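Local atomic coordinates of hypothetical protein Atu2648 (Agrobacterium tumefaciens str. C58, PDB entry 1ZCE), a protein that is of unknown function but contains an EVE domain, related to the ASCH and PUA domains, and may therefore bind nucleic acid. Residues Y4-S9 with E110-V115; V62-V67 with G137-P142. All blocks are in the same frame, centred on the assembly; numbering follows the deposited sequence.

In the fold
Both contacts are buried and apolar in their direct touches, and both reach the same mixed sheet, from strands 4-9 and 60-73; their centres lie about 14 Å apart. Contact 1 is nearer the centre of the molecule (about 8 against 11 Å between centres) and buries more surface. There a helix start meets strand 4-9 through methyl groups. Contact 2 holds the loop after helix 127-136 against strand 60-73. Neither has a direct hydrogen bond between its segments; contact 1 adds a water between Lys8 and Leu114, contact 2 is apolar throughout. The strands of the two contacts meet where Tyr7 packs on Val65 and Val67. Tyr130 of helix 127-136 stacks on Tyr4 and touches Ile64, linking the two strands' surroundings.

Contact 1 (Y4-S9 with E110-V115); sequences YWLYKS and EKMSLV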
ATOM      1  N   TYR A   4       3.478  -6.075   6.698  1.00  4.66           N
ATOM      2  CA  TYR A   4       3.313  -5.687   5.299  1.00  4.49           C
ATOM      3  C   TYR A   4       1.961  -5.013   5.121  1.00  3.52           C
ATOM      4  O   TYR A   4       1.024  -5.282   5.874  1.00  4.02           O
ATOM      5  CB  TYR A   4       3.445  -6.917   4.403  1.00  4.89           C
ATOM      6  CG  TYR A   4       4.845  -7.476   4.434  1.00  4.75           C
ATOM      7  CD1 TYR A   4       5.824  -6.989   3.573  1.00  4.43           C
ATOM      8  CD2 TYR A   4       5.222  -8.421   5.392  1.00  5.61           C
ATOM      9  CE1 TYR A   4       7.140  -7.419   3.662  1.00  5.90           C
ATOM     10  CE2 TYR A   4       6.545  -8.859   5.489  1.00  6.65           C
ATOM     11  CZ  TYR A   4       7.495  -8.349   4.622  1.00  5.73           C
ATOM     12  OH  TYR A   4       8.809  -8.744   4.717  1.00  8.48           O
ATOM     13  N   TRP A   5       1.863  -4.148   4.117  1.00  4.15           N
ATOM     14  CA  TRP A   5       0.651  -3.371   3.910  1.00  4.16           C
ATOM     15  C   TRP A   5       0.250  -3.207   2.451  1.00  3.57           C
ATOM     16  O   TRP A   5       0.959  -3.640   1.544  1.00  3.05           O
ATOM     17  CB  TRP A   5       0.865  -1.982   4.518  1.00  4.20           C
ATOM     18  CG  TRP A   5       1.486  -2.024   5.883  1.00  3.84           C
ATOM     19  CD1 TRP A   5       2.820  -1.967   6.196  1.00  4.47           C
ATOM     20  CD2 TRP A   5       0.793  -2.170   7.117  1.00  3.43           C
ATOM     21  NE1 TRP A   5       2.992  -2.068   7.558  1.00  4.86           N
ATOM     22  CE2 TRP A   5       1.758  -2.196   8.150  1.00  4.80           C
ATOM     23  CE3 TRP A   5      -0.561  -2.285   7.457  1.00  4.63           C
ATOM     24  CZ2 TRP A   5       1.412  -2.329   9.502  1.00  4.46           C
ATOM     25  CZ3 TRP A   5      -0.908  -2.417   8.793  1.00  4.42           C
ATOM     26  CH2 TRP A   5       0.074  -2.439   9.801  1.00  4.69           C
ATOM     27  N   LEU A   6      -0.906  -2.585   2.239  1.00  2.98           N
ATOM     28  CA  LEU A   6      -1.396  -2.289   0.896  1.00  3.11           C
ATOM     29  C   LEU A   6      -2.061  -0.917   0.923  1.00  3.38           C
ATOM     30  O   LEU A   6      -2.819  -0.601   1.840  1.00  3.52           O
ATOM     31  CB  LEU A   6      -2.381  -3.357   0.391  1.00  4.19           C
ATOM     32  CG  LEU A   6      -2.951  -3.128  -1.021  1.00  3.63           C
ATOM     33  CD1 LEU A   6      -3.181  -4.462  -1.731  1.00  4.59           C
ATOM     34  CD2 LEU A   6      -4.241  -2.325  -0.940  1.00  4.81           C
ATOM     35  N   TYR A   7      -1.747  -0.106  -0.083  1.00  3.24           N
ATOM     36  CA  TYR A   7      -2.284   1.245  -0.206  1.00  4.06           C
ATOM     37  C   TYR A   7      -3.052   1.361  -1.511  1.00  4.66           C
ATOM     38  O   TYR A   7      -2.504   1.100  -2.585  1.00  5.56           O
ATOM     39  CB  TYR A   7      -1.156   2.288  -0.219  1.00  5.01           C
ATOM     40  CG  TYR A   7      -0.113   2.106   0.856  1.00  5.27           C
ATOM     41  CD1 TYR A   7       0.854   1.110   0.748  1.00  5.43           C
ATOM     42  CD2 TYR A   7      -0.109   2.907   1.996  1.00  6.08           C
ATOM     43  CE1 TYR A   7       1.797   0.906   1.749  1.00  7.31           C
ATOM     44  CE2 TYR A   7       0.833   2.707   3.006  1.00  7.18           C
ATOM     45  CZ  TYR A   7       1.779   1.704   2.876  1.00  7.60           C
ATOM     46  OH  TYR A   7       2.691   1.465   3.880  1.00  8.70           O
ATOM     47  N   LYS A   8      -4.323   1.734  -1.423  1.00  4.82           N
ATOM     48  CA  LYS A   8      -5.130   1.917  -2.620  1.00  5.72           C
ATOM     49  C   LYS A   8      -4.944   3.352  -3.111  1.00  6.09           C
ATOM     50  O   LYS A   8      -4.946   4.298  -2.317  1.00  7.28           O
ATOM     51  CB  LYS A   8      -6.611   1.680  -2.321  1.00  6.25           C
ATOM     52  CG  LYS A   8      -6.969   0.256  -1.946  1.00  7.89           C
ATOM     53  CD  LYS A   8      -8.483   0.083  -1.919  1.00 11.05           C
ATOM     54  CE  LYS A   8      -8.883  -1.366  -1.705  1.00 11.88           C
ATOM     55  NZ  LYS A   8     -10.365  -1.541  -1.761  1.00 14.42           N
ATOM     56  N   SER A   9      -4.780   3.515  -4.417  1.00  5.36           N
ATOM     57  CA  SER A   9      -4.611   4.841  -5.000  1.00  7.04           C
ATOM     58  C   SER A   9      -5.290   4.842  -6.367  1.00  6.69           C
ATOM     59  O   SER A   9      -5.056   3.948  -7.178  1.00  6.37           O
ATOM     60  CB  SER A   9      -3.123   5.162  -5.147  1.00  7.19           C
ATOM     61  OG  SER A   9      -2.909   6.527  -5.478  1.00  8.51           O
ATOM     62  N   GLU A 110      -7.674 -15.834  -0.072  1.00  7.35           N
ATOM     63  CA  GLU A 110      -9.087 -15.677   0.283  1.00  8.69           C
ATOM     64  C   GLU A 110      -9.379 -14.793   1.487  1.00  8.10           C
ATOM     65  O   GLU A 110     -10.461 -14.209   1.580  1.00  9.36           O
ATOM     66  CB  GLU A 110      -9.730 -17.038   0.543  1.00 11.09           C
ATOM     67  CG  GLU A 110      -9.767 -17.969  -0.639  1.00 17.23           C
ATOM     68  CD  GLU A 110     -10.806 -19.058  -0.468  1.00 19.93           C
ATOM     69  OE1 GLU A 110     -10.815 -19.713   0.598  1.00 21.46           O
ATOM     70  OE2 GLU A 110     -11.612 -19.256  -1.400  1.00 22.60           O
ATOM     71  N   LYS A 111      -8.438 -14.713   2.420  1.00  8.07           N
ATOM     72  CA  LYS A 111      -8.643 -13.904   3.616  1.00  8.56           C
ATOM     73  C   LYS A 111      -7.944 -12.553   3.529  1.00  8.00           C
ATOM     74  O   LYS A 111      -7.928 -11.793   4.495  1.00  8.78           O
ATOM     75  CB  LYS A 111      -8.154 -14.660   4.857  1.00 11.32           C
ATOM     76  CG  LYS A 111      -8.924 -15.946   5.139  1.00 15.06           C
ATOM     77  CD  LYS A 111      -8.361 -16.683   6.348  1.00 18.92           C
ATOM     78  CE  LYS A 111      -9.136 -17.961   6.641  1.00 20.99           C
ATOM     79  NZ  LYS A 111     -10.549 -17.694   7.026  1.00 23.62           N
HETATM   80  N   MSE A 112      -7.383 -12.246   2.366  1.00  7.43           N
HETATM   81  CA  MSE A 112      -6.676 -10.984   2.186  1.00  7.25           C
HETATM   82  C   MSE A 112      -7.649  -9.814   2.285  1.00  6.94           C
HETATM   83  O   MSE A 112      -8.748  -9.858   1.729  1.00  7.58           O
HETATM   84  CB  MSE A 112      -5.965 -10.978   0.831  1.00  7.31           C
HETATM   85  CG  MSE A 112      -4.901  -9.908   0.674  1.00  6.83           C
HETATM   86 SE   MSE A 112      -4.045 -10.037  -1.038  1.00 12.50          SE
HETATM   87  CE  MSE A 112      -2.954  -8.449  -0.919  1.00  7.13           C
ATOM     88  N   SER A 113      -7.243  -8.770   2.999  1.00  6.63           N
ATOM     89  CA  SER A 113      -8.087  -7.595   3.173  1.00  7.77           C
ATOM     90  C   SER A 113      -8.544  -7.031   1.831  1.00  6.32           C
ATOM     91  O   SER A 113      -9.668  -6.545   1.699  1.00  7.79           O
ATOM     92  CB  SER A 113      -7.331  -6.520   3.956  1.00  9.00           C
ATOM     93  OG  SER A 113      -8.169  -5.418   4.257  1.00 14.78           O
ATOM     94  N   LEU A 114      -7.675  -7.100   0.829  1.00  6.59           N
ATOM     95  CA  LEU A 114      -8.004  -6.582  -0.492  1.00  7.38           C
ATOM     96  C   LEU A 114      -9.289  -7.174  -1.062  1.00  9.04           C
ATOM     97  O   LEU A 114     -10.017  -6.502  -1.788  1.00  9.75           O
ATOM     98  CB  LEU A 114      -6.844  -6.842  -1.459  1.00  7.24           C
ATOM     99  CG  LEU A 114      -7.023  -6.357  -2.902  1.00  8.50           C
ATOM    100  CD1 LEU A 114      -7.168  -4.837  -2.937  1.00  8.26           C
ATOM    101  CD2 LEU A 114      -5.831  -6.794  -3.731  1.00  8.86           C
ATOM    102  N   VAL A 115      -9.568  -8.430  -0.732  1.00 10.57           N
ATOM    103  CA  VAL A 115     -10.770  -9.083  -1.239  1.00 12.76           C
ATOM    104  C   VAL A 115     -11.903  -9.192  -0.218  1.00 13.81           C
ATOM    105  O   VAL A 115     -13.030  -9.531  -0.576  1.00 16.46           O
ATOM    106  CB  VAL A 115     -10.452 -10.499  -1.769  1.00 14.24           C
ATOM    107  CG1 VAL A 115      -9.452 -10.412  -2.912  1.00 15.46           C
ATOM    108  CG2 VAL A 115      -9.909 -11.365  -0.649  1.00 15.87           C
TER
HETATM  109  O   HOH W   1     -10.403  -4.029  -0.768  1.00 10.48           O
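Leu6 and Leu114 bury the most surface here, their side chains meeting at about a right angle. A single methyl of Leu6 does the touching: CD1 lies 4.1 Å from Leu114 CD2 and only slightly farther from Leu114 CD1, so it sits against the forked end of the second leucine. The same methyl meets Met112, a selenomethionine in this crystal, whose terminal CE comes to 4.1 Å from Leu6 CD1. Met112 gets there with a fully extended chain, CG opposite the backbone N (chi1 -164°), which sends SE and its terminal methyl CE out towards Leu6.

Lys8, two residues along the same strand, adds its aliphatic part: CE rests 4.1 Å from Leu114 CD1. Beyond that methylene the chain ends in a polar group, and one water lies 2.7 Å from Lys8 NZ and 2.7 Å from Leu114 O. The water accepts from NZ and may donate to Leu114 O, one of several acceptors around it, while CE packs on the leucine.

Met112 is the N-cap residue of helix 113-116, and its O accepts a bond from Val115 N at 3.0 Å, closing the first turn. The N-terminal turn of this helix thus packs on strand 4-9, an inner strand of the mixed sheet in this EVE, PUA-related domain. Around them, Leu6 also packs on Phe51 and Tyr53 of strand 49-54 and on Val125 of strand 122-125, the two strands that flank 4-9 in the sheet. Helix 100-105 borders the helical side, with Val103 against Met112 and Leu100 against Leu114.

Contact 2 (V62-V67 with G137-P142); sequences VGIVEV and GGLANP
Ile64 and Leu139 meet tip to tip, methyl against methyl: Ile64 CD1 lies 3.4 Å from Leu139 CD1, tighter than ordinary van der Waals contact between carbons. Both chains are stretched out to make the touch. In Ile64, CG1 stands opposite the carbonyl carbon and CD1 continues the line (chi2 -179°), so the delta methyl is the part that leaves the strand farthest. Leu139 answers in kind, with CG opposite its own carbonyl carbon (chi1 -74°) and CD1 extended. A looser touch comes from the proline ring, where Pro142 CB lies 4.4 Å from Ile64 CD1. The isoleucine methyl therefore has two loop partners, three residues apart in the chain.

The loop follows helix 127-136, which ends in a Schellman motif: Leu139 N bonds to Cys134 O and Gly138 N to Arg135 O. Gly138 is the C-prime residue, at a positive phi of 90° where a beta carbon would press on the preceding carbonyl; directly after it Leu139 points its side chain towards the strand. On the strand side, Val62 and Gly63 both face Phe52 of strand 49-54 and form a classic beta bulge just before Ile64, in the mixed sheet of this PUA-related domain.

Farther out, Leu139 also packs on Met94 and Pro95 of strand 84-99, which pairs with strand 60-73 through backbone bonds of Ile64 to Val91 and Cys92. Tyr130 touches both Ile64 and Pro142, and Leu131 and Cys134 of the same helix back the proline.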
ATOM      1  N   VAL A  62       0.588  -2.713  -8.812  1.00  5.07           N
ATOM      2  CA  VAL A  62       1.584  -2.284  -9.781  1.00  5.42           C
ATOM      3  C   VAL A  62       2.977  -2.002  -9.251  1.00  5.97           C
ATOM      4  O   VAL A  62       3.912  -1.851 -10.031  1.00  6.15           O
ATOM      5  CB  VAL A  62       1.089  -1.030 -10.523  1.00  5.71           C
ATOM      6  CG1 VAL A  62      -0.144  -1.374 -11.330  1.00  6.75           C
ATOM      7  CG2 VAL A  62       0.766   0.078  -9.523  1.00  7.39           C
ATOM      8  N   GLY A  63       3.129  -1.932  -7.936  1.00  5.32           N
ATOM      9  CA  GLY A  63       4.444  -1.661  -7.394  1.00  6.72           C
ATOM     10  C   GLY A  63       4.551  -1.892  -5.907  1.00  4.67           C
ATOM     11  O   GLY A  63       3.562  -2.180  -5.229  1.00  4.83           O
ATOM     12  N   ILE A  64       5.776  -1.788  -5.410  1.00  5.05           N
ATOM     13  CA  ILE A  64       6.052  -1.946  -3.994  1.00  5.81           C
ATOM     14  C   ILE A  64       6.596  -0.621  -3.470  1.00  4.02           C
ATOM     15  O   ILE A  64       7.411   0.038  -4.126  1.00  5.15           O
ATOM     16  CB  ILE A  64       7.086  -3.059  -3.750  1.00  8.07           C
ATOM     17  CG1 ILE A  64       6.483  -4.406  -4.162  1.00 11.55           C
ATOM     18  CG2 ILE A  64       7.511  -3.075  -2.284  1.00  7.95           C
ATOM     19  CD1 ILE A  64       7.405  -5.602  -3.956  1.00 11.91           C
ATOM     20  N   VAL A  65       6.119  -0.233  -2.293  1.00  4.46           N
ATOM     21  CA  VAL A  65       6.549   0.999  -1.653  1.00  4.88           C
ATOM     22  C   VAL A  65       7.057   0.697  -0.254  1.00  5.16           C
ATOM     23  O   VAL A  65       6.960  -0.427   0.233  1.00  5.55           O
ATOM     24  CB  VAL A  65       5.387   2.010  -1.515  1.00  5.05           C
ATOM     25  CG1 VAL A  65       4.929   2.471  -2.888  1.00  6.43           C
ATOM     26  CG2 VAL A  65       4.235   1.380  -0.747  1.00  7.80           C
ATOM     27  N   GLU A  66       7.614   1.720   0.378  1.00  4.91           N
ATOM     28  CA  GLU A  66       8.101   1.604   1.741  1.00  5.65           C
ATOM     29  C   GLU A  66       7.758   2.884   2.486  1.00  5.01           C
ATOM     30  O   GLU A  66       7.638   3.957   1.892  1.00  5.27           O
ATOM     31  CB  GLU A  66       9.615   1.379   1.769  1.00  7.56           C
ATOM     32  CG  GLU A  66      10.439   2.561   1.280  1.00  8.71           C
ATOM     33  CD  GLU A  66      11.928   2.257   1.246  1.00 11.44           C
ATOM     34  OE1 GLU A  66      12.706   3.136   0.821  1.00 12.17           O
ATOM     35  OE2 GLU A  66      12.318   1.139   1.641  1.00 15.45           O
ATOM     36  N   VAL A  67       7.591   2.756   3.794  1.00  5.27           N
ATOM     37  CA  VAL A  67       7.275   3.897   4.632  1.00  5.11           C
ATOM     38  C   VAL A  67       8.555   4.700   4.855  1.00  5.03           C
ATOM     39  O   VAL A  67       9.578   4.135   5.246  1.00  5.43           O
ATOM     40  CB  VAL A  67       6.712   3.422   5.990  1.00  6.38           C
ATOM     41  CG1 VAL A  67       6.542   4.599   6.925  1.00  7.63           C
ATOM     42  CG2 VAL A  67       5.376   2.708   5.783  1.00  6.62           C
ATOM     43  N   GLY A 137       3.505 -11.751  -9.223  1.00  6.41           N
ATOM     44  CA  GLY A 137       3.963 -10.582  -9.948  1.00  8.07           C
ATOM     45  C   GLY A 137       5.389 -10.642 -10.460  1.00  8.22           C
ATOM     46  O   GLY A 137       5.905  -9.643 -10.960  1.00  9.21           O
ATOM     47  N   GLY A 138       6.032 -11.799 -10.327  1.00  8.97           N
ATOM     48  CA  GLY A 138       7.392 -11.948 -10.818  1.00  9.89           C
ATOM     49  C   GLY A 138       8.523 -11.614  -9.861  1.00 10.06           C
ATOM     50  O   GLY A 138       9.667 -11.452 -10.291  1.00 11.02           O
ATOM     51  N   LEU A 139       8.222 -11.509  -8.570  1.00  9.84           N
ATOM     52  CA  LEU A 139       9.247 -11.200  -7.575  1.00  9.10           C
ATOM     53  C   LEU A 139       9.479 -12.347  -6.597  1.00  9.98           C
ATOM     54  O   LEU A 139       8.729 -12.513  -5.632  1.00  9.90           O
ATOM     55  CB  LEU A 139       8.874  -9.942  -6.790  1.00 10.35           C
ATOM     56  CG  LEU A 139       9.023  -8.602  -7.510  1.00 11.30           C
ATOM     57  CD1 LEU A 139       8.625  -7.480  -6.566  1.00 11.46           C
ATOM     58  CD2 LEU A 139      10.467  -8.416  -7.972  1.00 12.68           C
ATOM     59  N   ALA A 140      10.528 -13.125  -6.851  1.00 10.47           N
ATOM     60  CA  ALA A 140      10.889 -14.264  -6.012  1.00 13.77           C
ATOM     61  C   ALA A 140      11.207 -13.833  -4.582  1.00 16.04           C
ATOM     62  O   ALA A 140      10.448 -14.120  -3.661  1.00 20.79           O
ATOM     63  CB  ALA A 140      12.081 -14.990  -6.618  1.00 14.89           C
ATOM     64  N   ASN A 141      12.335 -13.148  -4.406  1.00 14.92           N
ATOM     65  CA  ASN A 141      12.762 -12.657  -3.093  1.00 12.57           C
ATOM     66  C   ASN A 141      12.533 -11.151  -3.042  1.00 11.43           C
ATOM     67  O   ASN A 141      13.467 -10.367  -3.195  1.00 10.90           O
ATOM     68  CB  ASN A 141      14.248 -12.953  -2.859  1.00 14.23           C
ATOM     69  CG  ASN A 141      14.505 -14.396  -2.482  1.00 14.86           C
ATOM     70  OD1 ASN A 141      13.989 -14.886  -1.478  1.00 15.22           O
ATOM     71  ND2 ASN A 141      15.310 -15.084  -3.282  1.00 15.79           N
ATOM     72  N   PRO A 142      11.282 -10.732  -2.802  1.00  9.17           N
ATOM     73  CA  PRO A 142      10.906  -9.318  -2.735  1.00  8.28           C
ATOM     74  C   PRO A 142      11.461  -8.548  -1.543  1.00  7.97           C
ATOM     75  O   PRO A 142      11.991  -9.129  -0.597  1.00  8.19           O
ATOM     76  CB  PRO A 142       9.384  -9.383  -2.707  1.00  8.18           C
ATOM     77  CG  PRO A 142       9.140 -10.597  -1.878  1.00  7.77           C
ATOM     78  CD  PRO A 142      10.127 -11.588  -2.472  1.00  8.53           C
TER